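Local coordinates for protein serpin-12 (Manduca sexta, PDB 6CJ7) that probably inhibits serine proteases as a serpin and controls the prophenoloxidase activation system in larval hemolymph, at residues F20-F25 with A38-I43; K278-L283 with L319-L324; T30-N35 with M374-D379. All blocks are in the same frame, centred on the assembly; numbering follows the deposited sequence.

In the fold
From the N terminus, helix 19-31 and the loop that leaves it supply the first segments of two contacts. Interaction 1 closes a short loop, bringing 20-25 against 38-43 at the start of helix 40-51. Interaction 3 starts at 30-35, inside that loop, and closes only at 374-379, near the end of the modelled chain, so the two cross. Interaction 2 opens after interaction 1 has closed and lies wholly within the long span of interaction 3, joining strands 265-282 and 317-326. Interaction 1 touches both others: S39 meets H320 of interaction 2, and A38 pairs with M374 of interaction 3. Together they tie the first two helices to sheets A and B of the serpin fold.

Interaction 1: residues F20-F25 with A38-I43; sequences FGVNVF and ASPFSI
G21 and P40 bring the two backbones close, their CA atoms 3.9 Å apart where helix 19-31 passes the first turn of helix 40-51. The absence of a side chain on G21 permits this: its CA lies 3.7 Å from P40 O, in the direction a beta carbon would take. One flank is filled by the proline ring, whose CB packs against V22 N and, at 3.8 Å, against V22 CG2. On the other flank I43 forks. With CG1 beside the backbone N (chi1 -64°), CG2 lies anti to that N and faces G21 CA, V24 CG2 and F20 CE2, while I43 CD1 reaches V24 CG1 at 3.9 Å. V24 CG2 also sits over one face of the F20 ring, toward the rim. In the serpin fold, helix 40-51 is the central helix beneath sheet A, and the contact sets the N-terminal helix across its first turn. S39 is the N-cap: its OG accepts from S42 N at 3.0 Å, nearly straight (167°), and also bonds L372 O. Just before the cap, A38 CB meets the edge of the F25 ring, 3.9 Å from CD1. M374 of strand 370-377 packs on F25 and P40.

Interaction 2: residues K278-L283 with L319-L324; sequences KADINL and LHSAVL
H320 and I281 lie side by side and point the same way, the methyl CD1 of I281 coming obliquely to H320 CD2 at 4.0 Å. At the edge of the imidazole, ND1 bonds N169 O and NE2 bonds S39 N, so the ring probably carries its proton on ND1. L283 crosses the root of this side chain, its CD1 against H320 CB. The second flat group, the carboxylate of D280, works on the face of the sheet that also carries K278 and S321. Its OD2 takes S321 OG at 2.8 Å, nearly in line with the C-O bond, and K278 NZ at 2.7 Å on the syn side, 15° out of plane, in a salt bridge. Two donors thus grip one oxygen and are likely to hold the carboxylate's rotation. These are neighbouring antiparallel strands of serpin sheet A, and H320 sits where the family has its shutter, the region that yields when the reactive loop inserts between strands 165-174 and 317-326. Here those two strands are paired directly, as in an uninserted serpin. The ladder is regular: A279 N to A322 O and A322 N to A279 O are both 2.9 Å, and I281 with H320 forms the next hydrogen-bonded pair, I281 N to H320 O being 2.7 Å. K278 runs across V323, its CG 3.5 Å from V323 CG2.

Interaction 3: residues T30-N35 with M374-D379; sequences TEQSGN and MARIMD
R376 and N35 reach across this contact in opposite senses, the arginine from the strand to the carbonyls of Q32 and G34, the asparagine from the connecting loop to the backbone of M378 and D379. The setting is the serpin core, where the link out of helix 19-31 leads into strand 36-38, an edge partner of strand 370-377 in sheet B. The guanidinium lies edge-on to G34. Its NE and NH2 both grip G34 O side-on, NE at 3.2 Å and NH2 at 2.9 Å, and that oxygen lies close to the guanidinium plane. NH2 also donates to Q32 O at 2.8 Å, approaching from above the plane of that carbonyl. A bend at chi3 (79°) turns the otherwise extended arginine chain onto these oxygens. NH1 is taken up by D246 in a salt bridge and by A29 O, so every nitrogen of this buried charge is engaged. N35 answers with its amide. OD1 accepts from two successive amides, M378 N at 2.8 Å and D379 N at 2.9 Å, while ND2 gives a nearly straight bond (174°) to D379 O, which lies in the amide plane. The three bonds fix the rotation of the amide, which meets the turn after the strand with its O and N edge. An alanine here would remove the amide, and the backbone N of M378 and the N and O of D379 would probably be left without these partners in a partly buried place. G34, whose backbone angles call for glycine, packs against M378, whose CG is 3.3 Å from G34 O. Beside the asparagine amide, N35 CA points its hydrogen at R376 O, 3.4 Å away.

Interaction 1: residues F20-F25 with A38-I43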
loop_
_atom_site.group_PDB
_atom_site.type_symbol
_atom_site.label_atom_id
_atom_site.label_comp_id
_atom_site.label_asym_id
_atom_site.label_seq_id
_atom_site.Cartn_x
_atom_site.Cartn_y
_atom_site.Cartn_z
ATOM N N PHE A 20 5.553 8.275 -6.269
ATOM C CA PHE A 20 5.491 7.268 -7.330
ATOM C C PHE A 20 4.386 6.252 -7.050
ATOM O O PHE A 20 3.569 5.938 -7.932
ATOM C CB PHE A 20 6.833 6.552 -7.487
ATOM C CG PHE A 20 6.790 5.444 -8.500
ATOM C CD1 PHE A 20 6.728 5.742 -9.839
ATOM C CD2 PHE A 20 6.785 4.119 -8.104
ATOM C CE1 PHE A 20 6.665 4.732 -10.790
ATOM C CE2 PHE A 20 6.721 3.099 -9.049
ATOM C CZ PHE A 20 6.670 3.418 -10.389
ATOM N N GLY A 21 4.361 5.714 -5.827
ATOM C CA GLY A 21 3.355 4.725 -5.469
ATOM C C GLY A 21 1.937 5.266 -5.532
ATOM O O GLY A 21 1.012 4.550 -5.920
ATOM N N VAL A 22 1.737 6.530 -5.132
ATOM C CA VAL A 22 0.406 7.130 -5.274
ATOM C C VAL A 22 0.016 7.236 -6.747
ATOM O O VAL A 22 -1.134 6.958 -7.117
ATOM C CB VAL A 22 0.349 8.499 -4.573
ATOM C CG1 VAL A 22 -1.011 9.157 -4.783
ATOM C CG2 VAL A 22 0.592 8.331 -3.095
ATOM N N ASN A 23 0.961 7.655 -7.602
ATOM C CA ASN A 23 0.705 7.731 -9.042
ATOM C C ASN A 23 0.334 6.363 -9.608
ATOM O O ASN A 23 -0.568 6.254 -10.451
ATOM C CB ASN A 23 1.932 8.286 -9.771
ATOM C CG ASN A 23 2.293 9.705 -9.352
ATOM O OD1 ASN A 23 1.445 10.476 -8.922
ATOM N ND2 ASN A 23 3.569 10.058 -9.516
ATOM N N VAL A 24 1.024 5.308 -9.162
ATOM C CA VAL A 24 0.692 3.956 -9.606
ATOM C C VAL A 24 -0.732 3.600 -9.204
ATOM O O VAL A 24 -1.519 3.092 -10.014
ATOM C CB VAL A 24 1.703 2.938 -9.052
ATOM C CG1 VAL A 24 1.204 1.500 -9.290
ATOM C CG2 VAL A 24 3.087 3.146 -9.725
ATOM N N PHE A 25 -1.088 3.864 -7.948
ATOM C CA PHE A 25 -2.441 3.553 -7.488
ATOM C C PHE A 25 -3.481 4.292 -8.314
ATOM O O PHE A 25 -4.489 3.711 -8.728
ATOM C CB PHE A 25 -2.586 3.906 -6.006
ATOM C CG PHE A 25 -3.980 3.670 -5.461
ATOM C CD1 PHE A 25 -4.374 2.402 -5.045
ATOM C CD2 PHE A 25 -4.887 4.713 -5.376
ATOM C CE1 PHE A 25 -5.670 2.184 -4.546
ATOM C CE2 PHE A 25 -6.192 4.500 -4.888
ATOM C CZ PHE A 25 -6.571 3.238 -4.468
ATOM N N ALA A 38 -3.942 -0.839 -2.487
ATOM C CA ALA A 38 -2.511 -0.986 -2.705
ATOM C C ALA A 38 -1.788 -0.123 -1.691
ATOM O O ALA A 38 -2.368 0.792 -1.099
ATOM C CB ALA A 38 -2.088 -0.584 -4.120
ATOM N N SER A 39 -0.509 -0.415 -1.504
ATOM C CA SER A 39 0.318 0.394 -0.608
ATOM C C SER A 39 1.262 1.281 -1.402
ATOM O O SER A 39 2.209 0.763 -2.007
ATOM C CB SER A 39 1.124 -0.500 0.328
ATOM O OG SER A 39 2.055 0.302 1.076
ATOM N N PRO A 40 1.079 2.608 -1.421
ATOM C CA PRO A 40 2.099 3.466 -2.050
ATOM C C PRO A 40 3.473 3.276 -1.443
ATOM O O PRO A 40 4.482 3.371 -2.159
ATOM C CB PRO A 40 1.563 4.886 -1.818
ATOM C CG PRO A 40 0.061 4.683 -1.698
ATOM C CD PRO A 40 -0.080 3.382 -0.944
ATOM N N PHE A 41 3.533 2.984 -0.140
ATOM C CA PHE A 41 4.803 2.699 0.522
ATOM C C PHE A 41 5.497 1.483 -0.100
ATOM O O PHE A 41 6.663 1.569 -0.521
ATOM C CB PHE A 41 4.539 2.517 2.027
ATOM C CG PHE A 41 5.721 2.061 2.814
ATOM C CD1 PHE A 41 6.815 2.896 2.992
ATOM C CD2 PHE A 41 5.743 0.804 3.387
ATOM C CE1 PHE A 41 7.917 2.476 3.724
ATOM C CE2 PHE A 41 6.838 0.378 4.125
ATOM C CZ PHE A 41 7.923 1.218 4.295
ATOM N N SER A 42 4.786 0.353 -0.206
ATOM C CA SER A 42 5.397 -0.864 -0.737
ATOM C C SER A 42 5.817 -0.689 -2.186
ATOM O O SER A 42 6.855 -1.209 -2.604
ATOM C CB SER A 42 4.427 -2.046 -0.654
ATOM O OG SER A 42 3.945 -2.261 0.646
ATOM N N ILE A 43 4.999 0.000 -2.979
ATOM C CA ILE A 43 5.326 0.160 -4.394
ATOM C C ILE A 43 6.550 1.054 -4.554
ATOM O O ILE A 43 7.412 0.802 -5.405
ATOM C CB ILE A 43 4.107 0.701 -5.164
ATOM C CG1 ILE A 43 2.975 -0.316 -5.125
ATOM C CG2 ILE A 43 4.493 1.056 -6.596
ATOM C CD1 ILE A 43 1.642 0.216 -5.626
#

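Interaction 2: residues K278-L283 with L319-L324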
loop_
_atom_site.group_PDB
_atom_site.type_symbol
_atom_site.label_atom_id
_atom_site.label_comp_id
_atom_site.label_asym_id
_atom_site.label_seq_id
_atom_site.Cartn_x
_atom_site.Cartn_y
_atom_site.Cartn_z
ATOM N N LYS A 278 -8.287 -7.393 0.458
ATOM C CA LYS A 278 -7.012 -7.996 0.090
ATOM C C LYS A 278 -6.821 -7.842 -1.405
ATOM O O LYS A 278 -7.738 -8.132 -2.183
ATOM C CB LYS A 278 -6.971 -9.482 0.459
ATOM C CG LYS A 278 -5.712 -10.194 -0.017
ATOM C CD LYS A 278 -5.896 -11.702 -0.060
ATOM C CE LYS A 278 -4.595 -12.407 0.277
ATOM N NZ LYS A 278 -3.432 -11.693 -0.318
ATOM N N ALA A 279 -5.632 -7.412 -1.809
ATOM C CA ALA A 279 -5.312 -7.299 -3.223
ATOM C C ALA A 279 -3.963 -7.942 -3.473
ATOM O O ALA A 279 -3.006 -7.677 -2.744
ATOM C CB ALA A 279 -5.294 -5.840 -3.678
ATOM N N ASP A 280 -3.888 -8.783 -4.500
ATOM C CA ASP A 280 -2.627 -9.324 -5.008
ATOM C C ASP A 280 -2.434 -8.793 -6.420
ATOM O O ASP A 280 -3.301 -8.994 -7.281
ATOM C CB ASP A 280 -2.635 -10.854 -5.026
ATOM C CG ASP A 280 -2.944 -11.462 -3.681
ATOM O OD1 ASP A 280 -3.776 -12.393 -3.646
ATOM O OD2 ASP A 280 -2.357 -11.033 -2.666
ATOM N N ILE A 281 -1.289 -8.158 -6.673
ATOM C CA ILE A 281 -1.107 -7.325 -7.856
ATOM C C ILE A 281 0.195 -7.676 -8.559
ATOM O O ILE A 281 1.267 -7.658 -7.948
ATOM C CB ILE A 281 -1.105 -5.831 -7.504
ATOM C CG1 ILE A 281 -2.420 -5.425 -6.834
ATOM C CG2 ILE A 281 -0.846 -5.020 -8.736
ATOM C CD1 ILE A 281 -2.351 -4.035 -6.250
ATOM N N ASN A 282 0.096 -7.966 -9.854
ATOM C CA ASN A 282 1.252 -8.051 -10.733
ATOM C C ASN A 282 1.519 -6.652 -11.280
ATOM O O ASN A 282 0.712 -6.108 -12.039
ATOM C CB ASN A 282 0.973 -9.065 -11.836
ATOM C CG ASN A 282 2.086 -9.161 -12.856
ATOM O OD1 ASN A 282 3.007 -8.341 -12.912
ATOM N ND2 ASN A 282 1.987 -10.177 -13.708
ATOM N N LEU A 283 2.644 -6.061 -10.870
ATOM C CA LEU A 283 2.927 -4.666 -11.186
ATOM C C LEU A 283 3.536 -4.447 -12.568
ATOM O O LEU A 283 3.704 -3.291 -12.971
ATOM C CB LEU A 283 3.874 -4.070 -10.136
ATOM C CG LEU A 283 3.248 -3.921 -8.745
ATOM C CD1 LEU A 283 4.359 -3.619 -7.758
ATOM C CD2 LEU A 283 2.197 -2.815 -8.715
ATOM N N LEU A 319 5.765 -8.263 -7.728
ATOM C CA LEU A 319 4.503 -8.676 -7.129
ATOM C C LEU A 319 4.260 -7.905 -5.843
ATOM O O LEU A 319 5.169 -7.761 -5.014
ATOM C CB LEU A 319 4.508 -10.182 -6.846
ATOM C CG LEU A 319 4.838 -11.049 -8.064
ATOM C CD1 LEU A 319 4.973 -12.514 -7.680
ATOM C CD2 LEU A 319 3.758 -10.862 -9.109
ATOM N N HIS A 320 3.031 -7.423 -5.682
ATOM C CA HIS A 320 2.634 -6.642 -4.521
ATOM C C HIS A 320 1.343 -7.196 -3.938
ATOM O O HIS A 320 0.409 -7.514 -4.669
ATOM C CB HIS A 320 2.434 -5.160 -4.901
ATOM C CG HIS A 320 1.849 -4.323 -3.794
ATOM N ND1 HIS A 320 2.357 -4.311 -2.511
ATOM C CD2 HIS A 320 0.785 -3.481 -3.784
ATOM C CE1 HIS A 320 1.628 -3.499 -1.759
ATOM N NE2 HIS A 320 0.681 -2.969 -2.510
ATOM N N SER A 321 1.289 -7.310 -2.617
ATOM C CA SER A 321 0.051 -7.685 -1.951
ATOM C C SER A 321 -0.212 -6.721 -0.808
ATOM O O SER A 321 0.715 -6.299 -0.112
ATOM C CB SER A 321 0.095 -9.115 -1.416
ATOM O OG SER A 321 -1.134 -9.428 -0.756
ATOM N N ALA A 322 -1.488 -6.402 -0.602
ATOM C CA ALA A 322 -1.877 -5.436 0.420
ATOM C C ALA A 322 -3.153 -5.928 1.078
ATOM O O ALA A 322 -4.118 -6.249 0.381
ATOM C CB ALA A 322 -2.102 -4.046 -0.190
ATOM N N VAL A 323 -3.159 -6.002 2.410
ATOM C CA VAL A 323 -4.337 -6.433 3.166
ATOM C C VAL A 323 -4.607 -5.400 4.251
ATOM O O VAL A 323 -3.722 -5.100 5.056
ATOM C CB VAL A 323 -4.154 -7.824 3.805
ATOM C CG1 VAL A 323 -5.378 -8.173 4.658
ATOM C CG2 VAL A 323 -3.930 -8.903 2.746
ATOM N N LEU A 324 -5.836 -4.878 4.293
ATOM C CA LEU A 324 -6.243 -3.928 5.326
ATOM C C LEU A 324 -7.565 -4.401 5.906
ATOM O O LEU A 324 -8.517 -4.653 5.159
ATOM C CB LEU A 324 -6.411 -2.518 4.758
ATOM C CG LEU A 324 -7.034 -1.497 5.701
ATOM C CD1 LEU A 324 -6.052 -1.199 6.836
ATOM C CD2 LEU A 324 -7.394 -0.227 4.934
#

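Interaction 3: residues T30-N35 with M374-D379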
loop_
_atom_site.group_PDB
_atom_site.type_symbol
_atom_site.label_atom_id
_atom_site.label_comp_id
_atom_site.label_asym_id
_atom_site.label_seq_id
_atom_site.Cartn_x
_atom_site.Cartn_y
_atom_site.Cartn_z
ATOM N N THR A 30 -7.856 4.151 -12.809
ATOM C CA THR A 30 -8.519 4.566 -14.038
ATOM C C THR A 30 -8.781 3.407 -14.985
ATOM O O THR A 30 -9.557 3.570 -15.935
ATOM C CB THR A 30 -7.694 5.618 -14.787
ATOM O OG1 THR A 30 -6.534 4.999 -15.362
ATOM C CG2 THR A 30 -7.267 6.740 -13.865
ATOM N N GLU A 31 -8.160 2.248 -14.758
ATOM C CA GLU A 31 -8.201 1.148 -15.716
ATOM C C GLU A 31 -9.149 0.025 -15.327
ATOM O O GLU A 31 -9.382 -0.877 -16.140
ATOM C CB GLU A 31 -6.805 0.556 -15.897
ATOM C CG GLU A 31 -5.804 1.512 -16.484
ATOM C CD GLU A 31 -4.394 0.993 -16.356
ATOM O OE1 GLU A 31 -4.231 -0.188 -15.979
ATOM O OE2 GLU A 31 -3.453 1.762 -16.624
ATOM N N GLN A 32 -9.689 0.041 -14.113
ATOM C CA GLN A 32 -10.619 -0.991 -13.694
ATOM C C GLN A 32 -11.566 -0.382 -12.671
ATOM O O GLN A 32 -11.245 0.610 -12.014
ATOM C CB GLN A 32 -9.876 -2.199 -13.107
ATOM C CG GLN A 32 -8.952 -1.832 -11.955
ATOM C CD GLN A 32 -8.098 -2.994 -11.481
ATOM O OE1 GLN A 32 -8.425 -3.662 -10.498
ATOM N NE2 GLN A 32 -6.988 -3.233 -12.173
ATOM N N SER A 33 -12.754 -0.961 -12.572
ATOM C CA SER A 33 -13.701 -0.604 -11.534
ATOM C C SER A 33 -13.566 -1.594 -10.383
ATOM O O SER A 33 -12.698 -2.469 -10.377
ATOM C CB SER A 33 -15.122 -0.580 -12.093
ATOM O OG SER A 33 -15.459 -1.841 -12.637
ATOM N N GLY A 34 -14.428 -1.450 -9.392
ATOM C CA GLY A 34 -14.416 -2.376 -8.281
ATOM C C GLY A 34 -13.497 -1.928 -7.168
ATOM O O GLY A 34 -12.786 -0.920 -7.255
ATOM N N ASN A 35 -13.522 -2.706 -6.087
ATOM C CA ASN A 35 -12.606 -2.466 -4.975
ATOM C C ASN A 35 -11.168 -2.438 -5.471
ATOM O O ASN A 35 -10.765 -3.242 -6.318
ATOM C CB ASN A 35 -12.752 -3.555 -3.913
ATOM C CG ASN A 35 -14.024 -3.419 -3.114
ATOM O OD1 ASN A 35 -14.651 -2.372 -3.128
ATOM N ND2 ASN A 35 -14.415 -4.483 -2.433
ATOM N N MET A 374 -3.828 2.775 0.377
ATOM C CA MET A 374 -4.921 3.496 -0.269
ATOM C C MET A 374 -5.963 2.480 -0.705
ATOM O O MET A 374 -5.619 1.430 -1.254
ATOM C CB MET A 374 -4.444 4.325 -1.468
ATOM C CG MET A 374 -3.511 5.453 -1.080
ATOM S SD MET A 374 -3.015 6.429 -2.502
ATOM C CE MET A 374 -4.536 7.311 -2.871
ATOM N N ALA A 375 -7.231 2.767 -0.430
ATOM C CA ALA A 375 -8.273 1.839 -0.846
ATOM C C ALA A 375 -9.438 2.620 -1.414
ATOM O O ALA A 375 -9.916 3.579 -0.797
ATOM C CB ALA A 375 -8.753 0.956 0.312
ATOM N N ARG A 376 -9.914 2.182 -2.570
ATOM C CA ARG A 376 -11.183 2.634 -3.115
ATOM C C ARG A 376 -12.208 1.555 -2.777
ATOM O O ARG A 376 -12.166 0.447 -3.322
ATOM C CB ARG A 376 -11.060 2.875 -4.623
ATOM C CG ARG A 376 -12.390 3.183 -5.355
ATOM C CD ARG A 376 -12.137 3.436 -6.807
ATOM N NE ARG A 376 -11.962 2.154 -7.486
ATOM C CZ ARG A 376 -11.522 1.995 -8.725
ATOM N NH1 ARG A 376 -11.229 3.049 -9.457
ATOM N NH2 ARG A 376 -11.389 0.774 -9.221
ATOM N N ILE A 377 -13.110 1.867 -1.857
ATOM C CA ILE A 377 -14.080 0.897 -1.364
ATOM C C ILE A 377 -15.363 1.098 -2.161
ATOM O O ILE A 377 -16.149 2.011 -1.883
ATOM C CB ILE A 377 -14.319 1.041 0.142
ATOM C CG1 ILE A 377 -12.974 1.037 0.881
ATOM C CG2 ILE A 377 -15.262 -0.044 0.629
ATOM C CD1 ILE A 377 -12.354 -0.313 1.022
ATOM N N MET A 378 -15.565 0.243 -3.172
ATOM C CA MET A 378 -16.804 0.185 -3.939
ATOM C C MET A 378 -17.849 -0.719 -3.312
ATOM O O MET A 378 -19.042 -0.542 -3.582
ATOM C CB MET A 378 -16.562 -0.314 -5.371
ATOM C CG MET A 378 -15.564 0.483 -6.181
ATOM S SD MET A 378 -15.818 2.290 -6.195
ATOM C CE MET A 378 -17.192 2.546 -7.403
ATOM N N ASP A 379 -17.427 -1.712 -2.545
ATOM C CA ASP A 379 -18.341 -2.722 -2.015
ATOM C C ASP A 379 -17.691 -3.324 -0.777
ATOM O O ASP A 379 -16.836 -4.207 -0.896
ATOM C CB ASP A 379 -18.621 -3.809 -3.064
ATOM C CG ASP A 379 -19.658 -4.828 -2.610
ATOM O OD1 ASP A 379 -19.993 -4.854 -1.405
ATOM O OD2 ASP A 379 -20.135 -5.617 -3.464
#